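Local coordinates for protein type I modular polyketide synthase (PDB 6IYR) that probably selects an extender acyl unit from coenzyme A and hands it to the acyl carrier protein in module 8 of salinomycin synthesis, at residues A[41-46]-A[98-103]; A[115-120]-A[437-442]; A[63-68]-A[103-108]; A[421-426]-A[432-437]. One frame throughout, in Å; residues are numbered along the deposited sequence.

How the contacts relate
From the N terminus, strand 41-47 is followed by helix 50-65, strand 88-94 and helix 97-108. Contact 1 brings the first of these strands against the last helix, closing a loop of 51 residues. Contact 3 crosses it: segment 63-68 starts inside that loop and pairs with 103-108, which shares Ala103 with contact 1, so edge strand 41-47 and the end of helix 50-65 both pack on helix 97-108. Both are closed before strand 116-120 opens contact 2, a 316-residue closure that returns helix 431-443 to the small antiparallel sheet. Contact 4 lies within this span, a short closure with five residues between its segments, sharing Ser437 and joining the same helix to the loop after strand 419-421 of the parallel sheet.

Contact 1: A[41-46]-A[98-103]; sequences IPWTVS and EGFLTA
Trp43 and Phe100 lie face against face in an offset stack, the six-membered ring of Trp43 and the Phe100 ring having centroids 3.9 Å apart and planes only 7° from parallel. The two side chains cross at about a right angle, and CE1 and CZ of Phe100 lie over the pyrrole part of the indole, with CZ 3.5 Å from Trp43 NE1. Near the helix, Phe100 CB sits over the benzo ring, a CH-pi contact of 4.2 Å to its centroid. Strand 41-47 is an edge strand of a three-stranded antiparallel sheet with helix 97-108 packed on one face, an alpha/beta arrangement consistent with the ketosynthase-to-acyltransferase linker of modular synthases. In Phe100, CG stands anti to the carbonyl carbon (chi1 -72°), which sends the ring from the helix toward the strand. Its far end reaches the backbone of Ile41: O of Ile41 lies near the ring plane, 3.4 Å from Phe100 CZ, and Ile41 CB packs 4.1 Å from the same CZ. Trp43 NE1 lies within the overlap, while its N-H is donated to the carbonyl O of Pro72, which helps to hold the ring's rotation; Val75, Ala76 and Leu79 of helix 72-79 also touch the indole.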
loop_
_atom_site.group_PDB
_atom_site.type_symbol
_atom_site.label_atom_id
_atom_site.label_comp_id
_atom_site.label_asym_id
_atom_site.label_seq_id
_atom_site.Cartn_x
_atom_site.Cartn_y
_atom_site.Cartn_z
ATOM N N ILE A 41 9.860 -9.028 19.382
ATOM C CA ILE A 41 11.178 -8.448 19.199
ATOM C C ILE A 41 11.923 -9.092 18.015
ATOM O O ILE A 41 11.928 -10.306 17.857
ATOM C CB ILE A 41 11.990 -8.600 20.492
ATOM C CG1 ILE A 41 11.354 -7.766 21.598
ATOM C CG2 ILE A 41 13.418 -8.138 20.308
ATOM C CD1 ILE A 41 11.681 -8.287 22.982
ATOM N N PRO A 42 12.548 -8.263 17.167
ATOM C CA PRO A 42 13.233 -8.783 16.000
ATOM C C PRO A 42 14.690 -9.073 16.313
ATOM O O PRO A 42 15.361 -8.227 16.899
ATOM C CB PRO A 42 13.142 -7.618 15.002
ATOM C CG PRO A 42 13.126 -6.411 15.862
ATOM C CD PRO A 42 12.333 -6.809 17.070
ATOM N N TRP A 43 15.185 -10.237 15.887
ATOM C CA TRP A 43 16.611 -10.451 15.859
ATOM C C TRP A 43 16.978 -10.573 14.419
ATOM O O TRP A 43 16.368 -11.372 13.689
ATOM C CB TRP A 43 16.994 -11.758 16.569
ATOM C CG TRP A 43 16.847 -11.756 18.062
ATOM C CD1 TRP A 43 16.353 -10.765 18.849
ATOM C CD2 TRP A 43 17.167 -12.853 18.943
ATOM N NE1 TRP A 43 16.357 -11.171 20.188
ATOM C CE2 TRP A 43 16.834 -12.458 20.251
ATOM C CE3 TRP A 43 17.723 -14.118 18.742
ATOM C CZ2 TRP A 43 17.028 -13.295 21.350
ATOM C CZ3 TRP A 43 17.879 -14.966 19.835
ATOM C CH2 TRP A 43 17.527 -14.553 21.114
ATOM N N THR A 44 18.014 -9.842 14.020
ATOM C CA THR A 44 18.450 -9.836 12.649
ATOM C C THR A 44 19.777 -10.561 12.521
ATOM O O THR A 44 20.604 -10.522 13.401
ATOM C CB THR A 44 18.587 -8.392 12.103
ATOM O OG1 THR A 44 19.540 -7.663 12.866
ATOM C CG2 THR A 44 17.269 -7.689 12.193
ATOM N N VAL A 45 19.942 -11.282 11.438
ATOM C CA VAL A 45 21.216 -11.844 11.132
ATOM C C VAL A 45 21.455 -11.718 9.629
ATOM O O VAL A 45 20.497 -11.587 8.857
ATOM C CB VAL A 45 21.229 -13.312 11.586
ATOM C CG1 VAL A 45 20.266 -14.136 10.757
ATOM C CG2 VAL A 45 22.637 -13.868 11.513
ATOM N N SER A 46 22.720 -11.682 9.207
ATOM C CA SER A 46 23.031 -11.729 7.782
ATOM C C SER A 46 24.332 -12.462 7.502
ATOM O O SER A 46 25.184 -12.563 8.361
ATOM C CB SER A 46 23.145 -10.318 7.244
ATOM O OG SER A 46 23.954 -9.561 8.100
ATOM N N GLU A 98 11.719 -19.086 24.180
ATOM C CA GLU A 98 11.261 -20.304 23.578
ATOM C C GLU A 98 10.808 -20.012 22.138
ATOM O O GLU A 98 11.069 -20.796 21.230
ATOM C CB GLU A 98 10.122 -20.892 24.426
ATOM C CG GLU A 98 10.555 -21.386 25.816
ATOM C CD GLU A 98 11.113 -20.286 26.728
ATOM O OE1 GLU A 98 10.420 -19.262 26.902
ATOM O OE2 GLU A 98 12.219 -20.453 27.320
ATOM N N GLY A 99 10.236 -18.827 21.920
ATOM C CA GLY A 99 9.812 -18.407 20.575
ATOM C C GLY A 99 10.995 -18.189 19.659
ATOM O O GLY A 99 11.006 -18.676 18.531
ATOM N N PHE A 100 12.046 -17.551 20.173
ATOM C CA PHE A 100 13.285 -17.443 19.422
ATOM C C PHE A 100 13.890 -18.775 19.049
ATOM O O PHE A 100 14.407 -18.959 17.935
ATOM C CB PHE A 100 14.274 -16.607 20.193
ATOM C CG PHE A 100 13.927 -15.171 20.202
ATOM C CD1 PHE A 100 13.932 -14.453 19.014
ATOM C CD2 PHE A 100 13.448 -14.566 21.349
ATOM C CE1 PHE A 100 13.566 -13.114 19.002
ATOM C CE2 PHE A 100 13.035 -13.246 21.334
ATOM C CZ PHE A 100 13.094 -12.517 20.158
ATOM N N LEU A 101 13.770 -19.744 19.944
ATOM C CA LEU A 101 14.318 -21.066 19.650
ATOM C C LEU A 101 13.584 -21.710 18.486
ATOM O O LEU A 101 14.199 -22.252 17.569
ATOM C CB LEU A 101 14.240 -21.955 20.911
ATOM C CG LEU A 101 15.505 -22.447 21.638
ATOM C CD1 LEU A 101 16.751 -21.625 21.398
ATOM C CD2 LEU A 101 15.236 -22.589 23.139
ATOM N N THR A 102 12.257 -21.752 18.561
ATOM C CA THR A 102 11.459 -22.329 17.511
ATOM C C THR A 102 11.735 -21.645 16.179
ATOM O O THR A 102 11.851 -22.301 15.148
ATOM C CB THR A 102 9.979 -22.188 17.848
ATOM O OG1 THR A 102 9.742 -22.801 19.116
ATOM C CG2 THR A 102 9.102 -22.806 16.779
ATOM N N ALA A 103 11.845 -20.323 16.197
ATOM C CA ALA A 103 12.045 -19.579 14.943
ATOM C C ALA A 103 13.463 -19.781 14.389
ATOM O O ALA A 103 13.627 -20.098 13.218
ATOM C CB ALA A 103 11.772 -18.103 15.178
#

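Contact 2: A[115-120]-A[437-442]; sequences GVIEGG and SLAEAW
Strand 116-120 and helix 431-443 come closest at Ile117 and Glu440, whose CA atoms are 6.2 Å apart, an approach that the small Ala439 beside them probably helps to permit. The strand is one of the two outer strands of the three-stranded antiparallel sheet 41-47, 88-94, 116-120. Helix 97-108 packs on the face bearing Val116 and Glu118, and helix 431-443 meets the alternate residue, Ile117, so helices lie on both faces of the sheet at this strand. Helix 431-443 belongs to the acyltransferase family region, and the contact therefore joins the small sheet to that region. Between the two segments themselves the contact is apolar, with no hydrogen bond. Ile117 and Gly119 pair through their backbones with Val91 and Arg89 of strand 88-94, and the side chain of this same Arg89 bonds through NH2 to O of Trp442.

Ile117 carries the strand side, setting one branch on Ala439 CB and the other on the backbone of Glu440. CG1 lies beside its own backbone N (chi1 -52°), and CD1 turns on from it to meet CB of Ala439 at 3.7 Å; CG1 of Ile117 is itself 3.8 Å from CB of Ala439. Val91 of the central strand touches both Ala439 and Trp442, and Leu93 touches Ile117, which extends the apolar patch. The other branch of Ile117, the methyl CG2, rests against the helix backbone, 3.7 Å from N of Glu440, and also meets the stem of that glutamate, with CG2 of Ile117 3.9 Å from CG of Glu440.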
loop_
_atom_site.group_PDB
_atom_site.type_symbol
_atom_site.label_atom_id
_atom_site.label_comp_id
_atom_site.label_asym_id
_atom_site.label_seq_id
_atom_site.Cartn_x
_atom_site.Cartn_y
_atom_site.Cartn_z
ATOM N N GLY A 115 6.911 -15.804 12.146
ATOM C CA GLY A 115 8.018 -15.043 12.716
ATOM C C GLY A 115 9.397 -15.395 12.194
ATOM O O GLY A 115 10.395 -14.964 12.748
ATOM N N VAL A 116 9.465 -16.189 11.140
ATOM C CA VAL A 116 10.706 -16.383 10.418
ATOM C C VAL A 116 10.639 -15.713 9.055
ATOM O O VAL A 116 9.857 -16.109 8.222
ATOM C CB VAL A 116 10.991 -17.863 10.181
ATOM C CG1 VAL A 116 12.272 -18.015 9.373
ATOM C CG2 VAL A 116 11.122 -18.588 11.517
ATOM N N ILE A 117 11.559 -14.789 8.805
ATOM C CA ILE A 117 11.664 -14.127 7.498
ATOM C C ILE A 117 13.085 -14.253 6.963
ATOM O O ILE A 117 14.037 -13.949 7.664
ATOM C CB ILE A 117 11.302 -12.627 7.614
ATOM C CG1 ILE A 117 9.936 -12.472 8.302
ATOM C CG2 ILE A 117 11.253 -11.983 6.240
ATOM C CD1 ILE A 117 10.044 -12.360 9.807
ATOM N N GLU A 118 13.219 -14.589 5.687
ATOM C CA GLU A 118 14.536 -14.749 5.060
ATOM C C GLU A 118 14.466 -14.241 3.621
ATOM O O GLU A 118 13.452 -14.397 2.937
ATOM C CB GLU A 118 14.961 -16.225 5.091
ATOM C CG GLU A 118 15.898 -16.667 3.977
ATOM C CD GLU A 118 15.165 -17.145 2.732
ATOM O OE1 GLU A 118 15.823 -17.329 1.692
ATOM O OE2 GLU A 118 13.938 -17.363 2.784
ATOM N N GLY A 119 15.542 -13.628 3.165
ATOM C CA GLY A 119 15.634 -13.202 1.776
ATOM C C GLY A 119 17.000 -12.612 1.520
ATOM O O GLY A 119 17.772 -12.409 2.460
ATOM N N GLY A 120 17.251 -12.253 0.262
ATOM C CA GLY A 120 18.492 -11.607 -0.143
ATOM C C GLY A 120 18.287 -10.208 -0.692
ATOM O O GLY A 120 17.249 -9.921 -1.274
ATOM N N SER A 437 6.268 -7.166 8.054
ATOM C CA SER A 437 6.467 -6.415 6.808
ATOM C C SER A 437 7.795 -5.679 6.763
ATOM O O SER A 437 8.471 -5.746 5.760
ATOM C CB SER A 437 5.303 -5.461 6.567
ATOM O OG SER A 437 4.137 -6.231 6.266
ATOM N N LEU A 438 8.146 -4.966 7.828
ATOM C CA LEU A 438 9.467 -4.383 7.934
ATOM C C LEU A 438 10.588 -5.427 7.742
ATOM O O LEU A 438 11.585 -5.151 7.086
ATOM C CB LEU A 438 9.650 -3.710 9.280
ATOM C CG LEU A 438 8.700 -2.577 9.605
ATOM C CD1 LEU A 438 8.848 -2.244 11.080
ATOM C CD2 LEU A 438 9.026 -1.345 8.769
ATOM N N ALA A 439 10.424 -6.623 8.303
ATOM C CA ALA A 439 11.443 -7.670 8.161
ATOM C C ALA A 439 11.634 -8.097 6.733
ATOM O O ALA A 439 12.764 -8.280 6.284
ATOM C CB ALA A 439 11.060 -8.888 8.992
ATOM N N GLU A 440 10.539 -8.401 6.048
ATOM C CA GLU A 440 10.620 -8.755 4.630
ATOM C C GLU A 440 11.361 -7.687 3.877
ATOM O O GLU A 440 12.190 -7.969 3.007
ATOM C CB GLU A 440 9.252 -8.862 3.987
ATOM C CG GLU A 440 8.425 -10.013 4.477
ATOM C CD GLU A 440 6.976 -9.843 4.101
ATOM O OE1 GLU A 440 6.719 -9.408 2.949
ATOM O OE2 GLU A 440 6.123 -10.093 4.979
ATOM N N ALA A 441 10.971 -6.459 4.126
ATOM C CA ALA A 441 11.614 -5.352 3.420
ATOM C C ALA A 441 13.109 -5.377 3.678
ATOM O O ALA A 441 13.919 -5.315 2.757
ATOM C CB ALA A 441 11.051 -4.038 3.886
ATOM N N TRP A 442 13.468 -5.361 4.951
ATOM C CA TRP A 442 14.877 -5.331 5.352
ATOM C C TRP A 442 15.664 -6.488 4.738
ATOM O O TRP A 442 16.753 -6.286 4.206
ATOM C CB TRP A 442 14.995 -5.316 6.879
ATOM C CG TRP A 442 16.386 -5.276 7.337
ATOM C CD1 TRP A 442 17.155 -4.173 7.487
ATOM C CD2 TRP A 442 17.229 -6.406 7.635
ATOM N NE1 TRP A 442 18.434 -4.537 7.840
ATOM C CE2 TRP A 442 18.489 -5.897 7.992
ATOM C CE3 TRP A 442 17.004 -7.783 7.736
ATOM C CZ2 TRP A 442 19.538 -6.715 8.422
ATOM C CZ3 TRP A 442 18.053 -8.603 8.153
ATOM C CH2 TRP A 442 19.304 -8.064 8.479
#

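Contact 3: A[63-68]-A[103-108]; sequences FTRGEG and ALDALA
In the helical layer over the three-stranded antiparallel sheet, an arrangement consistent with the ketosynthase-to-acyltransferase linker, the C-terminal end of helix 50-65 meets helix 97-108 through Thr64 and Arg65 against Leu104 and Asp105. The nearest CA atoms, those of Thr64 and Leu104, stand 9.4 Å apart, and side chains bridge the gap in two layers. The inner one is apolar, with the methyl CG2 of Thr64 4.2 Å from CD1 of Leu104, two side chains that both head toward the other segment and cross at a slant. Leu104 also leans on Ala61 of helix 50-65 and on Val92 of the central strand, which places this layer directly over the sheet.

The outer layer is a salt bridge. Arg65 runs straight from CG to NE (chi3 -168°), long enough to bring NH2 within 2.8 Å of OD1 of Asp105, the two side chains arriving from opposite directions. The guanidinium and carboxylate planes are turned 41° apart, and OD1 meets the guanidinium obliquely. OD2 of Asp105 lies in the guanidinium plane at its edge, yet stays 3.8 Å from NH2 of Arg65. Arg97 NH2 bonds to the backbone O of Arg65 at the helix end.

With a single close N-O pair and twisted planes, this is a monodentate salt bridge, not a bidentate one. Arg65 is solvent-exposed and both residues touch a crystal neighbour, so water and lattice contacts probably temper the strength of this one N-O pair.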
loop_
_atom_site.group_PDB
_atom_site.type_symbol
_atom_site.label_atom_id
_atom_site.label_comp_id
_atom_site.label_asym_id
_atom_site.label_seq_id
_atom_site.Cartn_x
_atom_site.Cartn_y
_atom_site.Cartn_z
ATOM N N PHE A 63 23.441 -20.484 21.200
ATOM C CA PHE A 63 23.570 -19.544 22.276
ATOM C C PHE A 63 22.307 -19.424 23.123
ATOM O O PHE A 63 22.395 -19.390 24.335
ATOM C CB PHE A 63 23.939 -18.182 21.711
ATOM C CG PHE A 63 23.695 -17.063 22.657
ATOM C CD1 PHE A 63 24.664 -16.686 23.553
ATOM C CD2 PHE A 63 22.491 -16.401 22.660
ATOM C CE1 PHE A 63 24.448 -15.660 24.433
ATOM C CE2 PHE A 63 22.264 -15.372 23.537
ATOM C CZ PHE A 63 23.245 -15.002 24.429
ATOM N N THR A 64 21.138 -19.351 22.497
ATOM C CA THR A 64 19.903 -19.232 23.267
ATOM C C THR A 64 19.544 -20.496 24.026
ATOM O O THR A 64 18.939 -20.442 25.065
ATOM C CB THR A 64 18.688 -18.552 22.569
ATOM O OG1 THR A 64 17.759 -19.511 22.104
ATOM C CG2 THR A 64 19.083 -17.649 21.476
ATOM N N ARG A 65 19.953 -21.633 23.496
ATOM C CA ARG A 65 19.692 -22.904 24.139
ATOM C C ARG A 65 20.340 -22.965 25.520
ATOM O O ARG A 65 19.762 -23.499 26.432
ATOM C CB ARG A 65 20.216 -24.050 23.292
ATOM C CG ARG A 65 19.322 -24.470 22.151
ATOM C CD ARG A 65 20.004 -25.547 21.343
ATOM N NE ARG A 65 19.325 -25.802 20.094
ATOM C CZ ARG A 65 19.936 -25.897 18.929
ATOM N NH1 ARG A 65 21.245 -25.792 18.863
ATOM N NH2 ARG A 65 19.235 -26.127 17.836
ATOM N N GLY A 66 21.546 -22.440 25.656
ATOM C CA GLY A 66 22.220 -22.444 26.928
ATOM C C GLY A 66 22.018 -21.187 27.743
ATOM O O GLY A 66 22.584 -21.050 28.803
ATOM N N GLU A 67 21.264 -20.244 27.212
ATOM C CA GLU A 67 21.063 -18.978 27.902
ATOM C C GLU A 67 20.277 -18.869 29.206
ATOM O O GLU A 67 20.766 -18.253 30.139
ATOM C CB GLU A 67 20.606 -17.901 26.938
ATOM C CG GLU A 67 20.949 -16.543 27.474
ATOM C CD GLU A 67 22.162 -16.620 28.353
ATOM O OE1 GLU A 67 23.171 -17.177 27.885
ATOM O OE2 GLU A 67 22.087 -16.163 29.514
ATOM N N GLY A 68 19.117 -19.479 29.332
ATOM C CA GLY A 68 18.416 -19.347 30.596
ATOM C C GLY A 68 17.754 -18.001 30.818
ATOM O O GLY A 68 16.598 -17.818 30.477
ATOM N N ALA A 103 11.845 -20.323 16.197
ATOM C CA ALA A 103 12.045 -19.579 14.943
ATOM C C ALA A 103 13.463 -19.781 14.389
ATOM O O ALA A 103 13.627 -20.098 13.218
ATOM C CB ALA A 103 11.772 -18.103 15.178
ATOM N N LEU A 104 14.471 -19.771 15.257
ATOM C CA LEU A 104 15.838 -19.979 14.790
ATOM C C LEU A 104 16.110 -21.389 14.262
ATOM O O LEU A 104 16.946 -21.593 13.396
ATOM C CB LEU A 104 16.833 -19.655 15.878
ATOM C CG LEU A 104 16.936 -18.174 16.228
ATOM C CD1 LEU A 104 17.536 -17.989 17.609
ATOM C CD2 LEU A 104 17.742 -17.429 15.192
ATOM N N ASP A 105 15.475 -22.380 14.843
ATOM C CA ASP A 105 15.705 -23.729 14.398
ATOM C C ASP A 105 15.111 -23.874 12.998
ATOM O O ASP A 105 15.705 -24.521 12.130
ATOM C CB ASP A 105 15.055 -24.715 15.357
ATOM C CG ASP A 105 15.973 -25.091 16.543
ATOM O OD1 ASP A 105 17.160 -24.698 16.579
ATOM O OD2 ASP A 105 15.506 -25.831 17.417
ATOM N N ALA A 106 13.942 -23.264 12.785
ATOM C CA ALA A 106 13.336 -23.273 11.450
ATOM C C ALA A 106 14.209 -22.531 10.442
ATOM O O ALA A 106 14.457 -23.018 9.344
ATOM C CB ALA A 106 11.936 -22.705 11.485
ATOM N N LEU A 107 14.709 -21.369 10.833
ATOM C CA LEU A 107 15.585 -20.610 9.967
ATOM C C LEU A 107 16.825 -21.423 9.623
ATOM O O LEU A 107 17.279 -21.447 8.473
ATOM C CB LEU A 107 15.944 -19.269 10.627
ATOM C CG LEU A 107 16.814 -18.311 9.837
ATOM C CD1 LEU A 107 16.163 -17.938 8.502
ATOM C CD2 LEU A 107 17.056 -17.079 10.690
ATOM N N ALA A 108 17.364 -22.154 10.591
ATOM C CA ALA A 108 18.648 -22.808 10.348
ATOM C C ALA A 108 18.433 -24.029 9.480
ATOM O O ALA A 108 19.346 -24.458 8.804
ATOM C CB ALA A 108 19.348 -23.184 11.651
#

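Contact 4: A[421-426]-A[432-437]; sequences QGTLRR and ARFLTS
The loop leaving strand 419-421 runs back along the first turns of helix 431-443, with CA atoms 5.7 Å apart at Thr423 and Ser437 and 6.0 Å apart at Leu424 and Arg433. The hydroxyl OG of Ser437 donates to the backbone O of Thr423 at 2.7 Å, a bond that ties the loop to the helix. With OG1 of Thr423 beside the backbone N (chi1 -60°), the methyl CG2 swings over the face of Phe434, 3.7 Å from the ring centroid and 13° off the normal, a CH-pi contact. Leu424 CD2 adds to the packing, meeting CD2 of Phe434 obliquely at 4.0 Å. On the polar side of Thr423, OG1 bonds to Glu396 O and Trp206 NE1, two bonds that probably help to hold the loop against strand 393-396 and helix 188-208.

Nearer the surface, the bent chains of Arg425 and Arg433 bring their guanidinium groups flat upon one another, centres 3.6 Å apart and planes at 10°, with CZ of Arg425 3.5 Å from NH2 of Arg433. Stacking two cations is costly alone; the salt bridge from Arg433 NH1 to Glu428 probably offsets the charge, leaving dispersion and solvent to favour the flat overlap.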
loop_
_atom_site.group_PDB
_atom_site.type_symbol
_atom_site.label_atom_id
_atom_site.label_comp_id
_atom_site.label_asym_id
_atom_site.label_seq_id
_atom_site.Cartn_x
_atom_site.Cartn_y
_atom_site.Cartn_z
ATOM N N GLN A 421 5.772 -5.645 -1.819
ATOM C CA GLN A 421 5.200 -6.063 -0.577
ATOM C C GLN A 421 4.187 -5.084 -0.019
ATOM O O GLN A 421 4.115 -3.953 -0.424
ATOM C CB GLN A 421 6.278 -6.331 0.440
ATOM C CG GLN A 421 6.903 -5.103 1.015
ATOM C CD GLN A 421 7.565 -5.428 2.308
ATOM O OE1 GLN A 421 6.962 -5.314 3.353
ATOM N NE2 GLN A 421 8.788 -5.879 2.241
ATOM N N GLY A 422 3.372 -5.585 0.888
ATOM C CA GLY A 422 2.373 -4.807 1.570
ATOM C C GLY A 422 2.803 -4.376 2.952
ATOM O O GLY A 422 3.954 -4.470 3.335
ATOM N N THR A 423 1.836 -3.857 3.675
ATOM C CA THR A 423 1.997 -3.435 5.043
ATOM C C THR A 423 1.173 -4.291 5.989
ATOM O O THR A 423 1.724 -5.134 6.699
ATOM C CB THR A 423 1.696 -1.941 5.223
ATOM O OG1 THR A 423 2.585 -1.196 4.405
ATOM C CG2 THR A 423 1.945 -1.493 6.618
ATOM N N LEU A 424 -0.137 -4.078 6.010
ATOM C CA LEU A 424 -1.005 -4.869 6.822
ATOM C C LEU A 424 -1.801 -5.822 5.985
ATOM O O LEU A 424 -1.804 -5.751 4.751
ATOM C CB LEU A 424 -1.905 -3.969 7.597
ATOM C CG LEU A 424 -1.231 -2.865 8.423
ATOM C CD1 LEU A 424 -2.338 -2.082 9.108
ATOM C CD2 LEU A 424 -0.278 -3.370 9.506
ATOM N N ARG A 425 -2.609 -6.617 6.665
ATOM C CA ARG A 425 -3.533 -7.519 6.014
ATOM C C ARG A 425 -4.851 -7.534 6.742
ATOM O O ARG A 425 -4.863 -7.322 7.926
ATOM C CB ARG A 425 -2.994 -8.928 6.149
ATOM C CG ARG A 425 -2.501 -9.457 4.862
ATOM C CD ARG A 425 -1.011 -9.573 4.954
ATOM N NE ARG A 425 -0.679 -10.973 5.001
ATOM C CZ ARG A 425 0.348 -11.511 4.360
ATOM N NH1 ARG A 425 0.547 -12.819 4.422
ATOM N NH2 ARG A 425 1.205 -10.740 3.710
ATOM N N ARG A 426 -5.896 -8.019 6.079
ATOM C CA ARG A 426 -7.178 -8.181 6.716
ATOM C C ARG A 426 -7.043 -9.033 7.984
ATOM O O ARG A 426 -6.374 -10.053 7.996
ATOM C CB ARG A 426 -8.155 -8.830 5.759
ATOM C CG ARG A 426 -9.596 -8.775 6.248
ATOM C CD ARG A 426 -10.528 -8.674 5.048
ATOM N NE ARG A 426 -10.106 -9.636 4.050
ATOM C CZ ARG A 426 -9.892 -9.382 2.771
ATOM N NH1 ARG A 426 -9.507 -10.364 1.973
ATOM N NH2 ARG A 426 -10.193 -8.213 2.253
ATOM N N ALA A 432 2.354 -6.799 14.992
ATOM C CA ALA A 432 2.893 -8.102 14.626
ATOM C C ALA A 432 3.068 -8.143 13.122
ATOM O O ALA A 432 4.109 -8.561 12.611
ATOM C CB ALA A 432 1.958 -9.222 15.069
ATOM N N ARG A 433 2.029 -7.742 12.398
ATOM C CA ARG A 433 2.077 -7.865 10.952
ATOM C C ARG A 433 3.016 -6.800 10.383
ATOM O O ARG A 433 3.801 -7.037 9.468
ATOM C CB ARG A 433 0.683 -7.753 10.350
ATOM C CG ARG A 433 0.671 -7.509 8.848
ATOM C CD ARG A 433 1.462 -8.543 8.054
ATOM N NE ARG A 433 0.942 -9.879 8.270
ATOM C CZ ARG A 433 1.502 -10.984 7.792
ATOM N NH1 ARG A 433 0.989 -12.171 8.080
ATOM N NH2 ARG A 433 2.574 -10.903 7.024
ATOM N N PHE A 434 2.969 -5.637 10.972
ATOM C CA PHE A 434 3.785 -4.553 10.484
ATOM C C PHE A 434 5.251 -4.938 10.638
ATOM O O PHE A 434 6.010 -4.850 9.693
ATOM C CB PHE A 434 3.444 -3.262 11.236
ATOM C CG PHE A 434 3.678 -1.993 10.426
ATOM C CD1 PHE A 434 4.852 -1.809 9.697
ATOM C CD2 PHE A 434 2.765 -0.958 10.453
ATOM C CE1 PHE A 434 5.082 -0.637 8.980
ATOM C CE2 PHE A 434 2.992 0.211 9.741
ATOM C CZ PHE A 434 4.143 0.364 8.994
ATOM N N LEU A 435 5.637 -5.447 11.808
ATOM C CA LEU A 435 7.023 -5.868 12.021
ATOM C C LEU A 435 7.402 -6.875 11.010
ATOM O O LEU A 435 8.535 -6.879 10.506
ATOM C CB LEU A 435 7.216 -6.520 13.401
ATOM C CG LEU A 435 7.781 -5.643 14.497
ATOM C CD1 LEU A 435 7.913 -6.459 15.782
ATOM C CD2 LEU A 435 9.128 -5.070 14.086
ATOM N N THR A 436 6.519 -7.812 10.728
ATOM C CA THR A 436 6.908 -8.786 9.745
ATOM C C THR A 436 7.033 -8.213 8.330
ATOM O O THR A 436 7.962 -8.562 7.580
ATOM C CB THR A 436 6.201 -10.158 9.846
ATOM O OG1 THR A 436 5.811 -10.622 8.563
ATOM C CG2 THR A 436 5.093 -10.198 10.809
ATOM N N SER A 437 6.268 -7.166 8.054
ATOM C CA SER A 437 6.467 -6.415 6.808
ATOM C C SER A 437 7.795 -5.679 6.763
ATOM O O SER A 437 8.471 -5.746 5.760
ATOM C CB SER A 437 5.303 -5.461 6.567
ATOM O OG SER A 437 4.137 -6.231 6.266
#